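Local coordinates for zona occludens toxin N-terminal domain-containing protein (Neisseria meningitidis MC58, PDB 2R2A) that is of unproven function but, as the N-terminal domain of a zonular occludens toxin-like membrane protein with a P-loop NTPase fold, probably binds nucleotide, at residues A[65-69]-A[70-74]; A[101-104]-A[105-109]; A[136-139]-A[140-143]; A[185-188]-A[189-192]. All coordinates share one frame; numbering follows the deposited sequence. Where two conformers were deposited one is given.

All four interactions are local contacts within one continuous stretch of chain. Interactions 1, 2 and 4 lie at the surface, while interaction 3 is partly buried. Interaction 1 shapes the loop leading into edge strand 72-73. Interactions 2 and 3 touch: Arg103 CD lies 3.6 Å from Asp137 OD2, so the loop 101-109 rests on the start of helix 138-141. Interaction 4 lies across the centre of the chain from both, about 38 Å from interaction 2 between centres. The chemistry follows the place. Hydroxyls bond backbone groups in 65-74, and a water and an arginine bridge 101-109. A capped helix turn organises 136-143, and backbone turns dominate 185-192.

Interaction 1: residues A[65-69]-A[70-74]; sequences PKSTD and EQLSA
Pro65 and Lys66 lie along Ser73. Lys66 C lies 3.7 Å from Ser73 CB, and Pro65 O is about as near to Ser73 OG. The hydroxyl of Ser73 is held from outside the contact, by Leu64 O and His75 N. Ser67 comes next and makes the first bond across the turn. Its OG accepts from Ser73 N at 2.8 Å, and the bond is nearly straight at 171°. Asp76 OD1 is a second partner of this hydroxyl. Leu72 CD2 packs alongside it, and Trp80 of helix 77-80 touches both side chains. The chain is reversing here: 65-69 and 70-73 run 152° apart, and the second leg enters the short, weakly bonded strand 72-73, at one edge of the mixed sheet of this P-loop NTPase-clan domain. Leu72 and Ala74 join that strand to Glu58 by backbone bonds. Thr68 holds the tip of the reversal. Its N donates to Gln71 O at 2.9 Å. Its OG1 sits between the backbone N and the carbonyl carbon (chi1 61°), which turns it inward over the bend. There Thr68 OG1 accepts from Gln71 N at 2.8 Å. A more bent bond from Glu70 N to Thr68 OG1, at 3.1 Å, makes an ST turn.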
loop_
_atom_site.group_PDB
_atom_site.type_symbol
_atom_site.label_atom_id
_atom_site.label_comp_id
_atom_site.label_asym_id
_atom_site.label_seq_id
_atom_site.Cartn_x
_atom_site.Cartn_y
_atom_site.Cartn_z
ATOM N N PRO A 65 2.911 -13.032 14.985
ATOM C CA PRO A 65 1.632 -13.397 14.359
ATOM C C PRO A 65 0.437 -12.623 14.921
ATOM O O PRO A 65 -0.602 -12.520 14.252
ATOM C CB PRO A 65 1.499 -14.886 14.665
ATOM C CG PRO A 65 2.268 -15.078 15.965
ATOM C CD PRO A 65 3.306 -13.975 16.050
ATOM N N LYS A 66 0.591 -12.134 16.154
ATOM C CA LYS A 66 -0.413 -11.324 16.856
ATOM C C LYS A 66 0.260 -10.080 17.410
ATOM O O LYS A 66 1.451 -10.121 17.726
ATOM C CB LYS A 66 -1.013 -12.097 18.048
ATOM C CG LYS A 66 -1.764 -13.389 17.697
ATOM C CD LYS A 66 -2.394 -14.042 18.940
ATOM C CE LYS A 66 -3.044 -15.388 18.575
ATOM N NZ LYS A 66 -3.595 -16.141 19.741
ATOM N N SER A 67 -0.508 -9.000 17.569
ATOM C CA SER A 67 -0.040 -7.798 18.251
ATOM C C SER A 67 0.005 -7.982 19.785
ATOM O O SER A 67 -0.583 -8.915 20.343
ATOM C CB SER A 67 -0.919 -6.596 17.878
ATOM O OG SER A 67 -0.842 -6.345 16.473
ATOM N N THR A 68 0.736 -7.091 20.437
ATOM C CA THR A 68 0.839 -7.031 21.896
ATOM C C THR A 68 0.527 -5.582 22.238
ATOM O O THR A 68 0.340 -4.757 21.321
ATOM C CB THR A 68 2.273 -7.404 22.338
ATOM O OG1 THR A 68 3.206 -6.472 21.771
ATOM C CG2 THR A 68 2.644 -8.812 21.861
ATOM N N ASP A 69 0.483 -5.230 23.532
ATOM C CA ASP A 69 0.383 -3.803 23.873
ATOM C C ASP A 69 1.646 -3.015 23.462
ATOM O O ASP A 69 1.624 -1.779 23.485
ATOM C CB ASP A 69 0.055 -3.558 25.363
ATOM C CG ASP A 69 -1.240 -4.242 25.824
ATOM O OD1 ASP A 69 -1.287 -5.486 25.763
ATOM O OD2 ASP A 69 -2.184 -3.562 26.312
ATOM N N GLU A 70 2.727 -3.725 23.097
ATOM C CA GLU A 70 4.005 -3.103 22.664
ATOM C C GLU A 70 4.299 -3.061 21.145
ATOM O O GLU A 70 4.816 -2.057 20.644
ATOM C CB GLU A 70 5.213 -3.736 23.372
ATOM C CG GLU A 70 6.499 -2.906 23.152
ATOM C CD GLU A 70 7.686 -3.353 24.003
ATOM O OE1 GLU A 70 7.622 -3.246 25.252
ATOM O OE2 GLU A 70 8.701 -3.790 23.410
ATOM N N GLN A 71 4.017 -4.138 20.421
ATOM C CA GLN A 71 4.315 -4.149 18.973
ATOM C C GLN A 71 3.112 -4.585 18.172
ATOM O O GLN A 71 2.328 -5.447 18.620
ATOM C CB GLN A 71 5.485 -5.072 18.626
ATOM C CG GLN A 71 6.634 -5.058 19.622
ATOM C CD GLN A 71 7.284 -6.417 19.730
ATOM O OE1 GLN A 71 7.851 -6.925 18.757
ATOM N NE2 GLN A 71 7.178 -7.034 20.906
ATOM N N LEU A 72 2.979 -3.991 16.986
ATOM C CA LEU A 72 1.870 -4.290 16.113
ATOM C C LEU A 72 2.273 -5.256 15.004
ATOM O O LEU A 72 3.325 -5.114 14.366
ATOM C CB LEU A 72 1.304 -3.027 15.479
ATOM C CG LEU A 72 0.572 -1.992 16.309
ATOM C CD1 LEU A 72 0.107 -0.910 15.332
ATOM C CD2 LEU A 72 -0.609 -2.585 17.062
ATOM N N SER A 73 1.416 -6.248 14.811
ATOM C CA SER A 73 1.549 -7.163 13.711
ATOM C C SER A 73 0.581 -6.709 12.631
ATOM O O SER A 73 -0.539 -6.262 12.943
ATOM C CB SER A 73 1.208 -8.578 14.174
ATOM O OG SER A 73 1.161 -9.453 13.055
ATOM N N ALA A 74 0.974 -6.847 11.357
ATOM C CA ALA A 74 0.031 -6.563 10.286
ATOM C C ALA A 74 -1.086 -7.608 10.293
ATOM O O ALA A 74 -2.154 -7.397 9.688
ATOM C CB ALA A 74 0.744 -6.536 8.905
#

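Interaction 2: residues A[101-104]-A[105-109]; sequences PARS and AGSKI
Arg103 reaches across the loop to the backbone of Lys108. Its NH2 donates to Lys108 O at 2.8 Å. The approach lies in the carbonyl plane, but the oxygen is tilted 30° from the guanidinium plane and the angle at the hydrogen is only 135°. The bend at chi3 (54°) turns the guanidinium toward this carbonyl. Arg103 NE is satisfied by a water, which accepts from it at 2.8 Å at the guanidinium edge. The same water lies 3.0 Å from Ser107 OG and 3.1 Å from Lys108 O and can donate to either; it has more acceptors in reach than protons, so the two bonds may be shared. Ser107 OG in turn donates to Ser104 O at 2.9 Å. That carbonyl also receives a weak bond from Ser107 N, at 3.4 Å, which closes a type II beta turn from Ser104 to Ser107. Gly106 takes the positive phi of the turn's third position. Further along, Lys108 NZ donates to Ile109 O at 3.2 Å. Outside the loop, Ala102 bonds Leu135 through the backbone, and Arg103 touches Pro110. The weak turn bond is thus backed by a serine hydroxyl, a water and an arginine, so this exposed loop is tied mainly by polar side chains.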
loop_
_atom_site.group_PDB
_atom_site.type_symbol
_atom_site.label_atom_id
_atom_site.label_comp_id
_atom_site.label_asym_id
_atom_site.label_seq_id
_atom_site.Cartn_x
_atom_site.Cartn_y
_atom_site.Cartn_z
ATOM N N PRO A 101 -1.894 -12.702 0.874
ATOM C CA PRO A 101 -1.526 -13.486 -0.305
ATOM C C PRO A 101 -2.782 -13.956 -1.057
ATOM O O PRO A 101 -3.875 -14.028 -0.459
ATOM C CB PRO A 101 -0.802 -14.722 0.301
ATOM C CG PRO A 101 -1.394 -14.857 1.692
ATOM C CD PRO A 101 -1.637 -13.442 2.136
ATOM N N ALA A 102 -2.606 -14.295 -2.335
ATOM C CA ALA A 102 -3.642 -15.042 -3.063
ATOM C C ALA A 102 -4.039 -16.322 -2.258
ATOM O O ALA A 102 -3.171 -16.967 -1.628
ATOM C CB ALA A 102 -3.118 -15.427 -4.406
ATOM N N ARG A 103 -5.332 -16.673 -2.281
ATOM C CA ARG A 103 -5.833 -17.875 -1.570
ATOM C C ARG A 103 -6.611 -18.826 -2.492
ATOM O O ARG A 103 -7.042 -18.415 -3.543
ATOM C CB ARG A 103 -6.723 -17.431 -0.412
ATOM C CG ARG A 103 -5.958 -16.781 0.715
ATOM C CD ARG A 103 -6.893 -16.335 1.862
ATOM N NE ARG A 103 -7.755 -17.405 2.401
ATOM C CZ ARG A 103 -7.417 -18.348 3.298
ATOM N NH1 ARG A 103 -6.187 -18.446 3.818
ATOM N NH2 ARG A 103 -8.345 -19.219 3.706
ATOM N N SER A 104 -6.796 -20.100 -2.096
ATOM C CA SER A 104 -7.618 -21.044 -2.877
ATOM C C SER A 104 -9.032 -20.516 -3.086
ATOM O O SER A 104 -9.584 -19.856 -2.199
ATOM C CB SER A 104 -7.719 -22.380 -2.155
ATOM O OG SER A 104 -6.430 -22.815 -1.788
ATOM N N ALA A 105 -9.623 -20.830 -4.246
ATOM C CA ALA A 105 -11.012 -20.467 -4.558
ATOM C C ALA A 105 -11.971 -21.076 -3.535
ATOM O O ALA A 105 -11.871 -22.271 -3.192
ATOM C CB ALA A 105 -11.392 -20.948 -5.973
ATOM N N GLY A 106 -12.884 -20.251 -3.026
ATOM C CA GLY A 106 -13.943 -20.747 -2.140
ATOM C C GLY A 106 -13.475 -21.286 -0.791
ATOM O O GLY A 106 -14.196 -22.016 -0.131
ATOM N N SER A 107 -12.265 -20.910 -0.378
ATOM C CA SER A 107 -11.807 -21.195 0.968
ATOM C C SER A 107 -12.400 -20.149 1.908
ATOM O O SER A 107 -12.826 -19.063 1.470
ATOM C CB SER A 107 -10.281 -21.178 1.014
ATOM O OG SER A 107 -9.776 -19.900 0.664
ATOM N N LYS A 108 -12.445 -20.467 3.196
ATOM C CA LYS A 108 -12.942 -19.529 4.203
ATOM C C LYS A 108 -12.141 -18.202 4.122
ATOM O O LYS A 108 -10.925 -18.218 3.854
ATOM C CB LYS A 108 -12.821 -20.182 5.576
ATOM C CG LYS A 108 -13.422 -19.429 6.761
ATOM C CD LYS A 108 -12.371 -18.539 7.437
ATOM C CE LYS A 108 -12.732 -18.207 8.887
ATOM N NZ LYS A 108 -12.094 -16.901 9.256
ATOM N N ILE A 109 -12.832 -17.077 4.319
ATOM C CA ILE A 109 -12.188 -15.770 4.244
ATOM C C ILE A 109 -11.676 -15.344 5.620
ATOM O O ILE A 109 -12.444 -15.239 6.571
ATOM C CB ILE A 109 -13.068 -14.696 3.499
ATOM C CG1 ILE A 109 -12.573 -13.269 3.746
ATOM C CG2 ILE A 109 -14.544 -14.817 3.842
ATOM C CD1 ILE A 109 -13.360 -12.232 2.969
HETATM O O HOH W 1 -10.205 -16.964 1.104
#

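Interaction 3: residues A[136-139]-A[140-143]; sequences LDQN and LRTL
Arg141 folds back past the start of its helix to grip Leu136 O with two nitrogens. The bonds run from NE at 2.9 Å and from NH2 at 3.1 Å. NE and NH2 meet it side-on, with the oxygen near the guanidinium plane. A bend at chi3 (-94°) brings both donors to this one atom. Arg141 NH1 makes a salt bridge with Asp168, which gives the guanidinium a second anchor. Backbone bonds form the turn itself. Asp137 O accepts from Arg141 N at 3.0 Å and, weakly, from Leu140 N, while Gln138 O accepts from Thr142 N at 2.9 Å. Asp137 is the N-cap. Its OD1 accepts from Asn139 N at 2.9 Å, on the anti side and 35° out of the carboxylate plane. Packing completes the contact. Gln138 CG lies over one face of the guanidinium, 3.2 Å from Arg141 NH2, and the two side chains cross obliquely. Leu136 CD1 and Leu140 CD2 make a loose apolar contact at 4.5 Å. Leu136 touches Leu9, and Leu140 and Leu143 touch Ile7, in strand 7-11. Asp137 and Asn139 lean on Val113 of helix 111-114, so the short helix 138-141 contacts both helix 111-114 and strand 7-11.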
loop_
_atom_site.group_PDB
_atom_site.type_symbol
_atom_site.label_atom_id
_atom_site.label_comp_id
_atom_site.label_asym_id
_atom_site.label_seq_id
_atom_site.Cartn_x
_atom_site.Cartn_y
_atom_site.Cartn_z
ATOM N N LEU A 136 -1.553 -11.262 -4.712
ATOM C CA LEU A 136 -2.459 -10.762 -3.677
ATOM C C LEU A 136 -3.812 -11.440 -3.720
ATOM O O LEU A 136 -4.237 -11.868 -4.757
ATOM C CB LEU A 136 -2.683 -9.245 -3.801
ATOM C CG LEU A 136 -1.412 -8.402 -3.795
ATOM C CD1 LEU A 136 -1.755 -6.932 -3.980
ATOM C CD2 LEU A 136 -0.732 -8.609 -2.440
ATOM N N ASP A 137 -4.469 -11.459 -2.568
ATOM C CA ASP A 137 -5.825 -11.971 -2.390
ATOM C C ASP A 137 -6.746 -11.270 -3.399
ATOM O O ASP A 137 -6.728 -10.030 -3.497
ATOM C CB ASP A 137 -6.264 -11.665 -0.949
ATOM C CG ASP A 137 -7.441 -12.500 -0.499
ATOM O OD1 ASP A 137 -8.351 -12.727 -1.323
ATOM O OD2 ASP A 137 -7.454 -12.931 0.691
ATOM N N GLN A 138 -7.501 -12.059 -4.170
ATOM C CA GLN A 138 -8.532 -11.532 -5.077
ATOM C C GLN A 138 -9.507 -10.634 -4.335
ATOM O O GLN A 138 -10.023 -9.657 -4.898
ATOM C CB GLN A 138 -9.308 -12.686 -5.762
ATOM C CG GLN A 138 -8.550 -13.298 -6.958
ATOM C CD GLN A 138 -9.336 -14.322 -7.792
ATOM O OE1 GLN A 138 -8.916 -14.675 -8.906
ATOM N NE2 GLN A 138 -10.469 -14.805 -7.266
ATOM N N ASN A 139 -9.752 -10.956 -3.062
ATOM C CA ASN A 139 -10.712 -10.215 -2.249
ATOM C C ASN A 139 -10.178 -8.822 -1.889
ATOM O O ASN A 139 -10.951 -7.880 -1.718
ATOM C CB ASN A 139 -11.144 -11.064 -1.027
ATOM C CG ASN A 139 -12.193 -12.130 -1.394
ATOM O OD1 ASN A 139 -13.137 -11.851 -2.146
ATOM N ND2 ASN A 139 -12.058 -13.334 -0.834
ATOM N N LEU A 140 -8.854 -8.674 -1.843
ATOM C CA LEU A 140 -8.243 -7.352 -1.709
ATOM C C LEU A 140 -8.227 -6.633 -3.065
ATOM O O LEU A 140 -8.529 -5.441 -3.145
ATOM C CB LEU A 140 -6.794 -7.466 -1.183
ATOM C CG LEU A 140 -5.843 -6.256 -1.099
ATOM C CD1 LEU A 140 -6.414 -5.109 -0.279
ATOM C CD2 LEU A 140 -4.483 -6.764 -0.467
ATOM N N ARG A 141 -7.883 -7.368 -4.125
ATOM C CA ARG A 141 -7.779 -6.793 -5.471
ATOM C C ARG A 141 -9.095 -6.199 -5.944
ATOM O O ARG A 141 -9.126 -5.134 -6.601
ATOM C CB ARG A 141 -7.305 -7.849 -6.466
ATOM C CG ARG A 141 -5.812 -8.103 -6.402
ATOM C CD ARG A 141 -5.375 -9.057 -7.495
ATOM N NE ARG A 141 -5.327 -10.481 -7.085
ATOM C CZ ARG A 141 -5.540 -11.493 -7.923
ATOM N NH1 ARG A 141 -5.872 -11.233 -9.183
ATOM N NH2 ARG A 141 -5.445 -12.770 -7.514
ATOM N N THR A 142 -10.196 -6.885 -5.618
ATOM C CA THR A 142 -11.532 -6.422 -6.013
ATOM C C THR A 142 -11.863 -5.029 -5.456
ATOM O O THR A 142 -12.683 -4.313 -6.020
ATOM C CB THR A 142 -12.640 -7.448 -5.629
ATOM O OG1 THR A 142 -13.800 -7.230 -6.437
ATOM C CG2 THR A 142 -13.037 -7.315 -4.156
ATOM N N LEU A 143 -11.235 -4.667 -4.342
ATOM C CA LEU A 143 -11.492 -3.390 -3.667
ATOM C C LEU A 143 -10.616 -2.231 -4.135
ATOM O O LEU A 143 -10.861 -1.072 -3.771
ATOM C CB LEU A 143 -11.323 -3.564 -2.165
ATOM C CG LEU A 143 -12.249 -4.578 -1.518
ATOM C CD1 LEU A 143 -11.602 -4.915 -0.206
ATOM C CD2 LEU A 143 -13.699 -4.051 -1.369
#

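Interaction 4: residues A[185-188]-A[189-192]; sequences DKKV and YDLY
Val188 and Tyr189 lie side by side and point the same way. Val188 CG1 is 4.0 Å from Tyr189 CD2, in an oblique approach to the ring. The same methyl sits between its backbone N and carbonyl carbon (chi1 68°), which brings it up against Tyr189 N. Lys187 and Asp190 cross at an angle, with Lys187 CB 3.6 Å from Asp190 OD2. Their charged ends do not meet: Lys187 NZ stays 5.1 Å from Asp190 OD2. The backbone carries the bonds between the segments. Lys187 O accepts from Asp190 N at 2.9 Å, and Val188 O accepts from Leu191 N at 3.0 Å. Each donor lies about 50° above the carbonyl plane, and each bond joins residues three apart.

The next shell sets up this turn. A type I beta turn from Asp185 to Val188 is closed by Val188 N on Asp185 O. Asp185 OD1 accepts from Lys187 N at 2.8 Å through its anti lone pair, an Asx turn. Water 2 links the start to the middle, donating to Lys186 O at 2.6 Å and accepting from Tyr189 N.

Further out, Asp185 N bonds Ser24 OG and its OD2 bonds Asn28 ND2, both of helix 18-28. Leu191 packs on Ala27 and pairs through its backbone with Lys51. Tyr192 touches Thr19, part of a probable Walker A loop. The turns are therefore built mostly from backbone bonds, while Asp185, Leu191 and the two tyrosine rings contact helix 18-28. Any attraction between Lys187 and Asp190 is probably modest, since their charged ends make no direct contact.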
loop_
_atom_site.group_PDB
_atom_site.type_symbol
_atom_site.label_atom_id
_atom_site.label_comp_id
_atom_site.label_asym_id
_atom_site.label_seq_id
_atom_site.Cartn_x
_atom_site.Cartn_y
_atom_site.Cartn_z
ATOM N N ASP A 185 9.681 13.259 -6.658
ATOM C CA ASP A 185 10.037 14.518 -5.963
ATOM C C ASP A 185 11.555 14.548 -5.847
ATOM O O ASP A 185 12.168 13.592 -5.373
ATOM C CB ASP A 185 9.418 14.517 -4.565
ATOM C CG ASP A 185 9.489 15.883 -3.883
ATOM O OD1 ASP A 185 10.609 16.395 -3.649
ATOM O OD2 ASP A 185 8.406 16.443 -3.598
ATOM N N LYS A 186 12.189 15.623 -6.286
ATOM C CA LYS A 186 13.651 15.661 -6.240
ATOM C C LYS A 186 14.214 15.641 -4.802
ATOM O O LYS A 186 15.397 15.373 -4.601
ATOM C CB LYS A 186 14.191 16.854 -7.053
ATOM C CG LYS A 186 13.721 18.204 -6.561
ATOM C CD LYS A 186 14.353 19.372 -7.344
ATOM C CE LYS A 186 13.646 19.600 -8.700
ATOM N NZ LYS A 186 13.864 20.993 -9.204
ATOM N N LYS A 187 13.371 15.908 -3.807
ATOM C CA LYS A 187 13.801 15.822 -2.405
ATOM C C LYS A 187 13.475 14.473 -1.761
ATOM O O LYS A 187 13.505 14.342 -0.535
ATOM C CB LYS A 187 13.193 16.965 -1.582
ATOM C CG LYS A 187 13.589 18.306 -2.133
ATOM C CD LYS A 187 13.265 19.434 -1.177
ATOM C CE LYS A 187 13.626 20.746 -1.834
ATOM N NZ LYS A 187 14.844 20.591 -2.711
ATOM N N VAL A 188 13.160 13.470 -2.587
ATOM C CA VAL A 188 12.676 12.205 -2.059
ATOM C C VAL A 188 13.676 11.597 -1.059
ATOM O O VAL A 188 13.285 11.047 -0.042
ATOM C CB VAL A 188 12.291 11.193 -3.198
ATOM C CG1 VAL A 188 13.521 10.734 -3.941
ATOM C CG2 VAL A 188 11.546 9.998 -2.623
ATOM N N TYR A 189 14.971 11.709 -1.330
ATOM C CA TYR A 189 15.960 11.143 -0.397
ATOM C C TYR A 189 16.146 11.892 0.930
ATOM O O TYR A 189 16.818 11.389 1.848
ATOM C CB TYR A 189 17.283 10.927 -1.100
ATOM C CG TYR A 189 17.279 9.674 -1.946
ATOM C CD1 TYR A 189 17.200 8.410 -1.345
ATOM C CD2 TYR A 189 17.345 9.743 -3.334
ATOM C CE1 TYR A 189 17.213 7.253 -2.096
ATOM C CE2 TYR A 189 17.362 8.577 -4.105
ATOM C CZ TYR A 189 17.301 7.339 -3.471
ATOM O OH TYR A 189 17.311 6.186 -4.210
ATOM N N ASP A 190 15.547 13.071 1.048
ATOM C CA ASP A 190 15.520 13.773 2.334
ATOM C C ASP A 190 14.556 13.080 3.298
ATOM O O ASP A 190 14.579 13.327 4.514
ATOM C CB ASP A 190 15.095 15.233 2.137
ATOM C CG ASP A 190 16.115 16.043 1.330
ATOM O OD1 ASP A 190 17.262 15.562 1.126
ATOM O OD2 ASP A 190 15.759 17.164 0.905
ATOM N N LEU A 191 13.720 12.205 2.741
ATOM C CA LEU A 191 12.642 11.562 3.482
ATOM C C LEU A 191 12.827 10.040 3.603
ATOM O O LEU A 191 12.060 9.374 4.305
ATOM C CB LEU A 191 11.320 11.841 2.765
ATOM C CG LEU A 191 10.832 13.281 2.635
ATOM C CD1 LEU A 191 9.558 13.297 1.811
ATOM C CD2 LEU A 191 10.558 13.871 3.990
ATOM N N TYR A 192 13.839 9.509 2.914
ATOM C CA TYR A 192 13.987 8.071 2.737
ATOM C C TYR A 192 15.452 7.706 2.496
ATOM O O TYR A 192 16.175 8.439 1.835
ATOM C CB TYR A 192 13.112 7.575 1.569
ATOM C CG TYR A 192 13.277 6.095 1.249
ATOM C CD1 TYR A 192 12.737 5.131 2.074
ATOM C CD2 TYR A 192 13.978 5.671 0.126
ATOM C CE1 TYR A 192 12.877 3.782 1.809
ATOM C CE2 TYR A 192 14.126 4.296 -0.160
ATOM C CZ TYR A 192 13.558 3.363 0.695
ATOM O OH TYR A 192 13.701 2.003 0.482
HETATM O O HOH W 2 16.476 13.447 -3.169
#